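Local coordinates for protein isocitrate dehydrogenase [NAD] subunit 1, mitochondrial (Saccharomyces cerevisiae, PDB 3BLX) that serves as one of two kinds of subunit in the octameric NAD-dependent enzyme that oxidises isocitrate to 2-oxoglutarate in the citric acid cycle, and also binds RNA, at residues Q100-A105 with T159-R164; A180-N185 with L193-I198. All coordinates share one frame; numbering follows the deposited sequence.

Interactions 1 and 2 lie side by side, their centres about 16 Å apart, and they meet where helix 156-172 packs on helix 190-205: A163 CB sits 3.5 Å from I198 CD1, and T159 touches F194 and I197. Interaction 1 brings a loop to the first of these helices and is partly buried; its chemistry is polar and flat, an arginine stacked on a tyrosine and paired with an aspartate. Interaction 2 is the more buried, although farther from the centre of the chain. There a strand end and the second helix meet through alanine, phenylalanine and isoleucine carbons and an arginine's aliphatic chain laid over a histidine face, without any hydrogen bond between the two segments.

Interaction 1 of 2, residues Q100-A105 with T159-R164; sequences QLDIYA and TERIAR
R161 reaches from its helix to lie across the ring of Y104, and these two residues bury most of the surface here. Its CD stands almost over the middle of the ring, 3.5 Å from the centroid, in a CH-pi contact. Beyond CD the chain bends (chi3 -45°), which carries the guanidinium across the CG–CD1 side of the same face instead of out past it. Ring and guanidinium are nearly parallel, their planes 7° apart, so this is an offset stack with cation-pi character, CZ lying 4.1 Å from the ring centroid. NH1 then runs on to D102, giving OD2 a hydrogen bond of 2.8 Å that is also a salt bridge. OD2 lies in the guanidinium plane, while NH1 comes in from above the carboxylate plane. One arginine is thus held by a face and at an edge, and the ion pair probably fixes its rotation over the tyrosine. About 7 Å from the D102 side chain lies that of R98, probably substrate-binding. Apolar contact comes from I162, whose CD1 approaches the edge of the Y104 ring and packs 3.6 Å from A105 CB. Y104 and A105 form a classic beta bulge opposite F262, where the loop after helix 92-99 enters strand 105-111. T132 touches D102, Y104 and R161, and I162 also rests on I128 and E130 of strand 124-130, so helix 156-172 covers both strands here.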
ATOM      1  N   GLN E 100      17.212   3.581   2.115  1.00 33.36           N
ATOM      2  CA  GLN E 100      16.363   2.473   2.526  1.00 34.56           C
ATOM      3  C   GLN E 100      15.606   2.735   3.817  1.00 41.17           C
ATOM      4  O   GLN E 100      14.476   2.293   3.964  1.00 49.77           O
ATOM      5  CB  GLN E 100      17.156   1.177   2.650  1.00 25.25           C
ATOM      6  CG  GLN E 100      17.676   0.651   1.343  1.00 33.15           C
ATOM      7  CD  GLN E 100      18.386  -0.665   1.506  1.00 53.10           C
ATOM      8  OE1 GLN E 100      17.776  -1.662   1.898  1.00 48.28           O
ATOM      9  NE2 GLN E 100      19.692  -0.682   1.210  1.00 38.70           N
ATOM     10  N   LEU E 101      16.211   3.450   4.757  1.00 33.02           N
ATOM     11  CA  LEU E 101      15.541   3.645   6.039  1.00 25.85           C
ATOM     12  C   LEU E 101      14.928   5.029   6.144  1.00 30.44           C
ATOM     13  O   LEU E 101      14.246   5.339   7.105  1.00 26.26           O
ATOM     14  CB  LEU E 101      16.509   3.424   7.185  1.00 25.30           C
ATOM     15  CG  LEU E 101      17.097   2.042   7.298  1.00 30.60           C
ATOM     16  CD1 LEU E 101      17.824   2.004   8.620  1.00 29.17           C
ATOM     17  CD2 LEU E 101      15.977   0.988   7.211  1.00 25.80           C
ATOM     18  N   ASP E 102      15.183   5.868   5.153  1.00 27.22           N
ATOM     19  CA  ASP E 102      14.658   7.231   5.142  1.00 27.70           C
ATOM     20  C   ASP E 102      14.986   8.012   6.427  1.00 27.54           C
ATOM     21  O   ASP E 102      14.149   8.700   6.997  1.00 27.00           O
ATOM     22  CB  ASP E 102      13.155   7.233   4.845  1.00 25.18           C
ATOM     23  CG  ASP E 102      12.650   8.594   4.331  1.00 54.09           C
ATOM     24  OD1 ASP E 102      13.449   9.382   3.753  1.00 43.09           O
ATOM     25  OD2 ASP E 102      11.439   8.880   4.499  1.00 57.87           O
ATOM     26  N   ILE E 103      16.227   7.896   6.874  1.00 28.10           N
ATOM     27  CA  ILE E 103      16.697   8.640   8.034  1.00 24.89           C
ATOM     28  C   ILE E 103      17.091  10.022   7.564  1.00 26.37           C
ATOM     29  O   ILE E 103      18.094  10.182   6.871  1.00 32.83           O
ATOM     30  CB  ILE E 103      17.891   7.930   8.653  1.00 21.05           C
ATOM     31  CG1 ILE E 103      17.425   6.598   9.257  1.00 27.95           C
ATOM     32  CG2 ILE E 103      18.501   8.764   9.719  1.00 17.40           C
ATOM     33  CD1 ILE E 103      18.542   5.748   9.800  1.00 29.51           C
ATOM     34  N   TYR E 104      16.309  11.029   7.934  1.00 21.32           N
ATOM     35  CA  TYR E 104      16.346  12.317   7.234  1.00 17.18           C
ATOM     36  C   TYR E 104      16.846  13.486   8.059  1.00 21.33           C
ATOM     37  O   TYR E 104      16.981  14.618   7.569  1.00 21.89           O
ATOM     38  CB  TYR E 104      14.943  12.678   6.710  1.00 22.96           C
ATOM     39  CG  TYR E 104      13.890  12.869   7.789  1.00 15.61           C
ATOM     40  CD1 TYR E 104      13.025  11.833   8.138  1.00 18.33           C
ATOM     41  CD2 TYR E 104      13.759  14.077   8.459  1.00 16.55           C
ATOM     42  CE1 TYR E 104      12.066  11.984   9.138  1.00 22.11           C
ATOM     43  CE2 TYR E 104      12.794  14.240   9.474  1.00 18.49           C
ATOM     44  CZ  TYR E 104      11.944  13.196   9.797  1.00 25.21           C
ATOM     45  OH  TYR E 104      10.972  13.356  10.776  1.00 26.23           O
ATOM     46  N   ALA E 105      17.106  13.237   9.324  1.00 16.22           N
ATOM     47  CA  ALA E 105      17.480  14.343  10.189  1.00 16.11           C
ATOM     48  C   ALA E 105      18.741  14.013  10.954  1.00 19.92           C
ATOM     49  O   ALA E 105      18.758  13.093  11.757  1.00 22.54           O
ATOM     50  CB  ALA E 105      16.339  14.666  11.150  1.00 16.62           C
ATOM     51  N   THR E 159      11.494  19.557   2.958  1.00 17.77           N
ATOM     52  CA  THR E 159      11.837  20.670   3.841  1.00 20.10           C
ATOM     53  C   THR E 159      10.819  20.938   4.947  1.00 20.51           C
ATOM     54  O   THR E 159      11.153  21.477   5.999  1.00 22.18           O
ATOM     55  CB  THR E 159      12.384  21.951   3.109  1.00 17.72           C
ATOM     56  OG1 THR E 159      11.675  23.104   3.552  1.00 29.50           O
ATOM     57  CG2 THR E 159      12.252  21.835   1.672  1.00 18.13           C
ATOM     58  N   GLU E 160       9.583  20.522   4.724  1.00 29.07           N
ATOM     59  CA  GLU E 160       8.576  20.571   5.780  1.00 25.59           C
ATOM     60  C   GLU E 160       8.902  19.611   6.932  1.00 28.79           C
ATOM     61  O   GLU E 160       8.824  20.000   8.102  1.00 28.21           O
ATOM     62  CB  GLU E 160       7.186  20.293   5.210  1.00 30.33           C
ATOM     63  CG  GLU E 160       6.570  21.501   4.466  1.00 40.36           C
ATOM     64  CD  GLU E 160       5.165  21.201   3.900  1.00 54.44           C
ATOM     65  OE1 GLU E 160       4.607  20.113   4.204  1.00 51.38           O
ATOM     66  OE2 GLU E 160       4.629  22.052   3.147  1.00 44.58           O
ATOM     67  N   ARG E 161       9.254  18.365   6.602  1.00 21.13           N
ATOM     68  CA  ARG E 161       9.703  17.393   7.604  1.00 16.53           C
ATOM     69  C   ARG E 161      10.814  17.970   8.467  1.00 34.22           C
ATOM     70  O   ARG E 161      10.767  17.892   9.708  1.00 26.83           O
ATOM     71  CB  ARG E 161      10.294  16.162   6.949  1.00 16.40           C
ATOM     72  CG  ARG E 161       9.440  15.005   6.935  1.00 24.65           C
ATOM     73  CD  ARG E 161      10.257  13.732   6.707  1.00 40.68           C
ATOM     74  NE  ARG E 161      11.263  13.808   5.641  1.00 32.76           N
ATOM     75  CZ  ARG E 161      11.641  12.736   4.948  1.00 28.06           C
ATOM     76  NH1 ARG E 161      11.045  11.583   5.198  1.00 21.19           N
ATOM     77  NH2 ARG E 161      12.561  12.811   3.999  1.00 19.43           N
ATOM     78  N   ILE E 162      11.840  18.517   7.811  1.00 18.56           N
ATOM     79  CA  ILE E 162      13.011  18.907   8.568  1.00 22.44           C
ATOM     80  C   ILE E 162      12.661  20.108   9.449  1.00 20.42           C
ATOM     81  O   ILE E 162      13.142  20.232  10.567  1.00 24.43           O
ATOM     82  CB  ILE E 162      14.280  19.111   7.695  1.00 20.04           C
ATOM     83  CG1 ILE E 162      15.517  18.928   8.569  1.00 21.85           C
ATOM     84  CG2 ILE E 162      14.300  20.476   7.034  1.00 19.46           C
ATOM     85  CD1 ILE E 162      15.515  17.601   9.312  1.00 21.31           C
ATOM     86  N   ALA E 163      11.771  20.960   8.967  1.00 24.95           N
ATOM     87  CA  ALA E 163      11.275  22.072   9.779  1.00 22.49           C
ATOM     88  C   ALA E 163      10.543  21.568  11.021  1.00 32.41           C
ATOM     89  O   ALA E 163      10.784  22.041  12.130  1.00 27.51           O
ATOM     90  CB  ALA E 163      10.350  22.936   8.978  1.00 21.73           C
ATOM     91  N   ARG E 164       9.628  20.619  10.835  1.00 24.59           N
ATOM     92  CA  ARG E 164       8.829  20.183  11.965  1.00 26.62           C
ATOM     93  C   ARG E 164       9.729  19.437  12.910  1.00 30.36           C
ATOM     94  O   ARG E 164       9.560  19.501  14.135  1.00 31.06           O
ATOM     95  CB  ARG E 164       7.641  19.318  11.535  1.00 19.12           C
ATOM     96  CG  ARG E 164       6.645  20.121  10.733  1.00 26.72           C
ATOM     97  CD  ARG E 164       5.369  19.358  10.436  1.00 30.35           C
ATOM     98  NE  ARG E 164       4.421  20.273   9.811  1.00 39.81           N
ATOM     99  CZ  ARG E 164       4.105  20.261   8.523  1.00 49.86           C
ATOM    100  NH1 ARG E 164       4.622  19.351   7.690  1.00 44.12           N
ATOM    101  NH2 ARG E 164       3.248  21.155   8.067  1.00 40.28           N
TER

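Interaction 2 of 2, residues A180-N185 with L193-I198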
ATOM      1  N   ALA E 180      16.935  29.262  10.564  1.00 25.75           N
ATOM      2  CA  ALA E 180      17.224  28.626   9.287  1.00 28.14           C
ATOM      3  C   ALA E 180      18.453  29.237   8.613  1.00 28.64           C
ATOM      4  O   ALA E 180      18.553  30.455   8.454  1.00 41.79           O
ATOM      5  CB  ALA E 180      16.023  28.720   8.375  1.00 21.77           C
ATOM      6  N   VAL E 181      19.384  28.382   8.213  1.00 26.32           N
ATOM      7  CA  VAL E 181      20.592  28.806   7.526  1.00 30.59           C
ATOM      8  C   VAL E 181      20.474  28.461   6.045  1.00 29.44           C
ATOM      9  O   VAL E 181      20.239  27.318   5.692  1.00 31.78           O
ATOM     10  CB  VAL E 181      21.858  28.110   8.120  1.00 23.01           C
ATOM     11  CG1 VAL E 181      23.101  28.477   7.318  1.00 28.40           C
ATOM     12  CG2 VAL E 181      22.036  28.473   9.580  1.00 27.70           C
ATOM     13  N   HIS E 182      20.661  29.444   5.179  1.00 30.62           N
ATOM     14  CA  HIS E 182      20.400  29.236   3.764  1.00 34.53           C
ATOM     15  C   HIS E 182      21.226  30.200   2.915  1.00 38.44           C
ATOM     16  O   HIS E 182      21.950  31.055   3.443  1.00 37.67           O
ATOM     17  CB  HIS E 182      18.946  29.544   3.524  1.00 28.42           C
ATOM     18  CG  HIS E 182      18.588  30.944   3.882  1.00 31.05           C
ATOM     19  ND1 HIS E 182      18.818  32.009   3.037  1.00 37.55           N
ATOM     20  CD2 HIS E 182      18.046  31.466   5.009  1.00 36.10           C
ATOM     21  CE1 HIS E 182      18.414  33.125   3.623  1.00 45.35           C
ATOM     22  NE2 HIS E 182      17.938  32.821   4.819  1.00 38.81           N
ATOM     23  N   LYS E 183      21.101  30.073   1.601  1.00 28.35           N
ATOM     24  CA  LYS E 183      21.770  30.976   0.677  1.00 32.89           C
ATOM     25  C   LYS E 183      20.742  31.570  -0.303  1.00 45.45           C
ATOM     26  O   LYS E 183      20.932  31.535  -1.517  1.00 46.15           O
ATOM     27  CB  LYS E 183      22.879  30.219  -0.069  1.00 41.23           C
ATOM     28  CG  LYS E 183      24.088  31.048  -0.485  1.00 51.81           C
ATOM     29  CD  LYS E 183      25.300  30.148  -0.717  1.00 56.40           C
ATOM     30  CE  LYS E 183      26.522  30.956  -1.143  1.00 93.85           C
ATOM     31  NZ  LYS E 183      26.721  32.182  -0.311  1.00 78.67           N
ATOM     32  N   ALA E 184      19.650  32.117   0.228  1.00 46.88           N
ATOM     33  CA  ALA E 184      18.552  32.610  -0.611  1.00 48.75           C
ATOM     34  C   ALA E 184      18.873  33.884  -1.392  1.00 52.16           C
ATOM     35  O   ALA E 184      18.134  34.269  -2.297  1.00 54.99           O
ATOM     36  CB  ALA E 184      17.287  32.807   0.221  1.00 44.29           C
ATOM     37  N   ASN E 185      19.964  34.548  -1.029  1.00 58.81           N
ATOM     38  CA  ASN E 185      20.398  35.744  -1.741  1.00 59.73           C
ATOM     39  C   ASN E 185      20.817  35.423  -3.183  1.00 52.48           C
ATOM     40  O   ASN E 185      20.616  36.230  -4.093  1.00 54.48           O
ATOM     41  CB  ASN E 185      21.517  36.463  -0.967  1.00 51.46           C
ATOM     42  CG  ASN E 185      22.717  35.562  -0.678  1.00 68.64           C
ATOM     43  OD1 ASN E 185      22.586  34.337  -0.582  1.00 65.49           O
ATOM     44  ND2 ASN E 185      23.895  36.173  -0.524  1.00 57.88           N
ATOM     45  N   LEU E 193      12.739  28.874  -0.995  1.00 36.03           N
ATOM     46  CA  LEU E 193      11.771  27.879  -0.540  1.00 30.77           C
ATOM     47  C   LEU E 193      12.060  27.398   0.879  1.00 42.07           C
ATOM     48  O   LEU E 193      11.169  27.331   1.735  1.00 39.12           O
ATOM     49  CB  LEU E 193      11.814  26.685  -1.479  1.00 34.42           C
ATOM     50  CG  LEU E 193      10.805  25.559  -1.281  1.00 40.63           C
ATOM     51  CD1 LEU E 193       9.418  26.074  -1.554  1.00 34.63           C
ATOM     52  CD2 LEU E 193      11.114  24.396  -2.202  1.00 35.71           C
ATOM     53  N   PHE E 194      13.325  27.060   1.109  1.00 38.34           N
ATOM     54  CA  PHE E 194      13.788  26.617   2.417  1.00 34.37           C
ATOM     55  C   PHE E 194      13.544  27.631   3.554  1.00 39.07           C
ATOM     56  O   PHE E 194      12.895  27.303   4.553  1.00 32.43           O
ATOM     57  CB  PHE E 194      15.271  26.269   2.355  1.00 33.71           C
ATOM     58  CG  PHE E 194      15.755  25.532   3.567  1.00 34.98           C
ATOM     59  CD1 PHE E 194      15.625  24.140   3.653  1.00 26.93           C
ATOM     60  CD2 PHE E 194      16.318  26.228   4.632  1.00 24.19           C
ATOM     61  CE1 PHE E 194      16.054  23.458   4.782  1.00 23.28           C
ATOM     62  CE2 PHE E 194      16.750  25.547   5.771  1.00 29.28           C
ATOM     63  CZ  PHE E 194      16.612  24.161   5.850  1.00 29.43           C
ATOM     64  N   ARG E 195      14.082  28.844   3.413  1.00 28.72           N
ATOM     65  CA  ARG E 195      13.845  29.932   4.364  1.00 27.98           C
ATOM     66  C   ARG E 195      12.366  30.208   4.593  1.00 38.31           C
ATOM     67  O   ARG E 195      11.938  30.407   5.732  1.00 41.89           O
ATOM     68  CB  ARG E 195      14.494  31.221   3.860  1.00 40.64           C
ATOM     69  CG  ARG E 195      14.118  32.454   4.656  1.00 42.68           C
ATOM     70  CD  ARG E 195      14.393  33.726   3.862  1.00 50.17           C
ATOM     71  NE  ARG E 195      13.547  33.799   2.669  1.00 65.37           N
ATOM     72  CZ  ARG E 195      13.889  34.417   1.532  1.00 71.70           C
ATOM     73  NH1 ARG E 195      15.074  35.028   1.422  1.00 50.22           N
ATOM     74  NH2 ARG E 195      13.046  34.414   0.493  1.00 50.39           N
ATOM     75  N   ASN E 196      11.583  30.231   3.516  1.00 33.43           N
ATOM     76  CA  ASN E 196      10.153  30.517   3.645  1.00 33.17           C
ATOM     77  C   ASN E 196       9.406  29.445   4.396  1.00 43.86           C
ATOM     78  O   ASN E 196       8.678  29.759   5.342  1.00 45.44           O
ATOM     79  CB  ASN E 196       9.506  30.716   2.286  1.00 37.38           C
ATOM     80  CG  ASN E 196       9.969  31.982   1.630  1.00 51.08           C
ATOM     81  OD1 ASN E 196      10.498  32.892   2.306  1.00 35.57           O
ATOM     82  ND2 ASN E 196       9.810  32.055   0.306  1.00 42.54           N
ATOM     83  N   ILE E 197       9.585  28.187   3.984  1.00 32.84           N
ATOM     84  CA  ILE E 197       8.894  27.100   4.641  1.00 28.04           C
ATOM     85  C   ILE E 197       9.220  27.053   6.131  1.00 34.32           C
ATOM     86  O   ILE E 197       8.326  26.827   6.946  1.00 30.27           O
ATOM     87  CB  ILE E 197       9.191  25.758   3.992  1.00 27.51           C
ATOM     88  CG1 ILE E 197       8.558  25.714   2.603  1.00 29.45           C
ATOM     89  CG2 ILE E 197       8.669  24.631   4.873  1.00 21.67           C
ATOM     90  CD1 ILE E 197       9.017  24.520   1.729  1.00 31.60           C
ATOM     91  N   ILE E 198      10.486  27.284   6.492  1.00 29.76           N
ATOM     92  CA  ILE E 198      10.859  27.181   7.897  1.00 29.64           C
ATOM     93  C   ILE E 198      10.168  28.293   8.672  1.00 34.90           C
ATOM     94  O   ILE E 198       9.578  28.049   9.714  1.00 34.85           O
ATOM     95  CB  ILE E 198      12.383  27.276   8.149  1.00 38.29           C
ATOM     96  CG1 ILE E 198      13.165  26.226   7.348  1.00 34.56           C
ATOM     97  CG2 ILE E 198      12.679  27.103   9.643  1.00 27.57           C
ATOM     98  CD1 ILE E 198      13.048  24.859   7.905  1.00 26.99           C
TER
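H182 and R195 meet across the first half of a beta-alpha-beta unit, strand 177-182, helix 190-205 and strand 210-215, in the isocitrate/isopropylmalate dehydrogenase fold. Residues 193-198 of the helix run back almost antiparallel to 180-182 of the strand, at 170°, the axes of these short pieces 8.4 Å apart at closest. R195 can be followed outward. Its CB lies over one face of the H182 imidazole, displaced toward the rim and 3.7 Å from CD2, a CH-pi contact. CG, set anti to the backbone N (chi1 171°), continues along the ring to NE2, and CD stays beside NE2 at 3.8 Å. The chain turns at chi3, and NE gives N196 OD1 a hydrogen bond in the guanidinium plane, though from above the carbonyl plane of the amide. At the tip, NH1 rests against A184 CB, while the guanidinium stands steeply to the imidazole, 82° between planes. The imidazole is itself held from its own side: A184 N donates to ND1 in the ring plane at 2.9 Å, tying down the turn that follows the strand. With an alanine here in place of H182, A184 N is likely to lose this acceptor and a gap to open beside the aliphatic part of R195. Deeper in, A180 CB packs against CB, CG1 and CG2 of I198 and against F194 CE2. K183, probably critical for catalysis as in related enzymes, follows directly after the strand, and D191 accepts a hydrogen bond from its backbone N. On the far side of the strand V181 packs its side chain against L243 of helix 237-251, while its backbone O still lies 3.9 Å from F194 CE2.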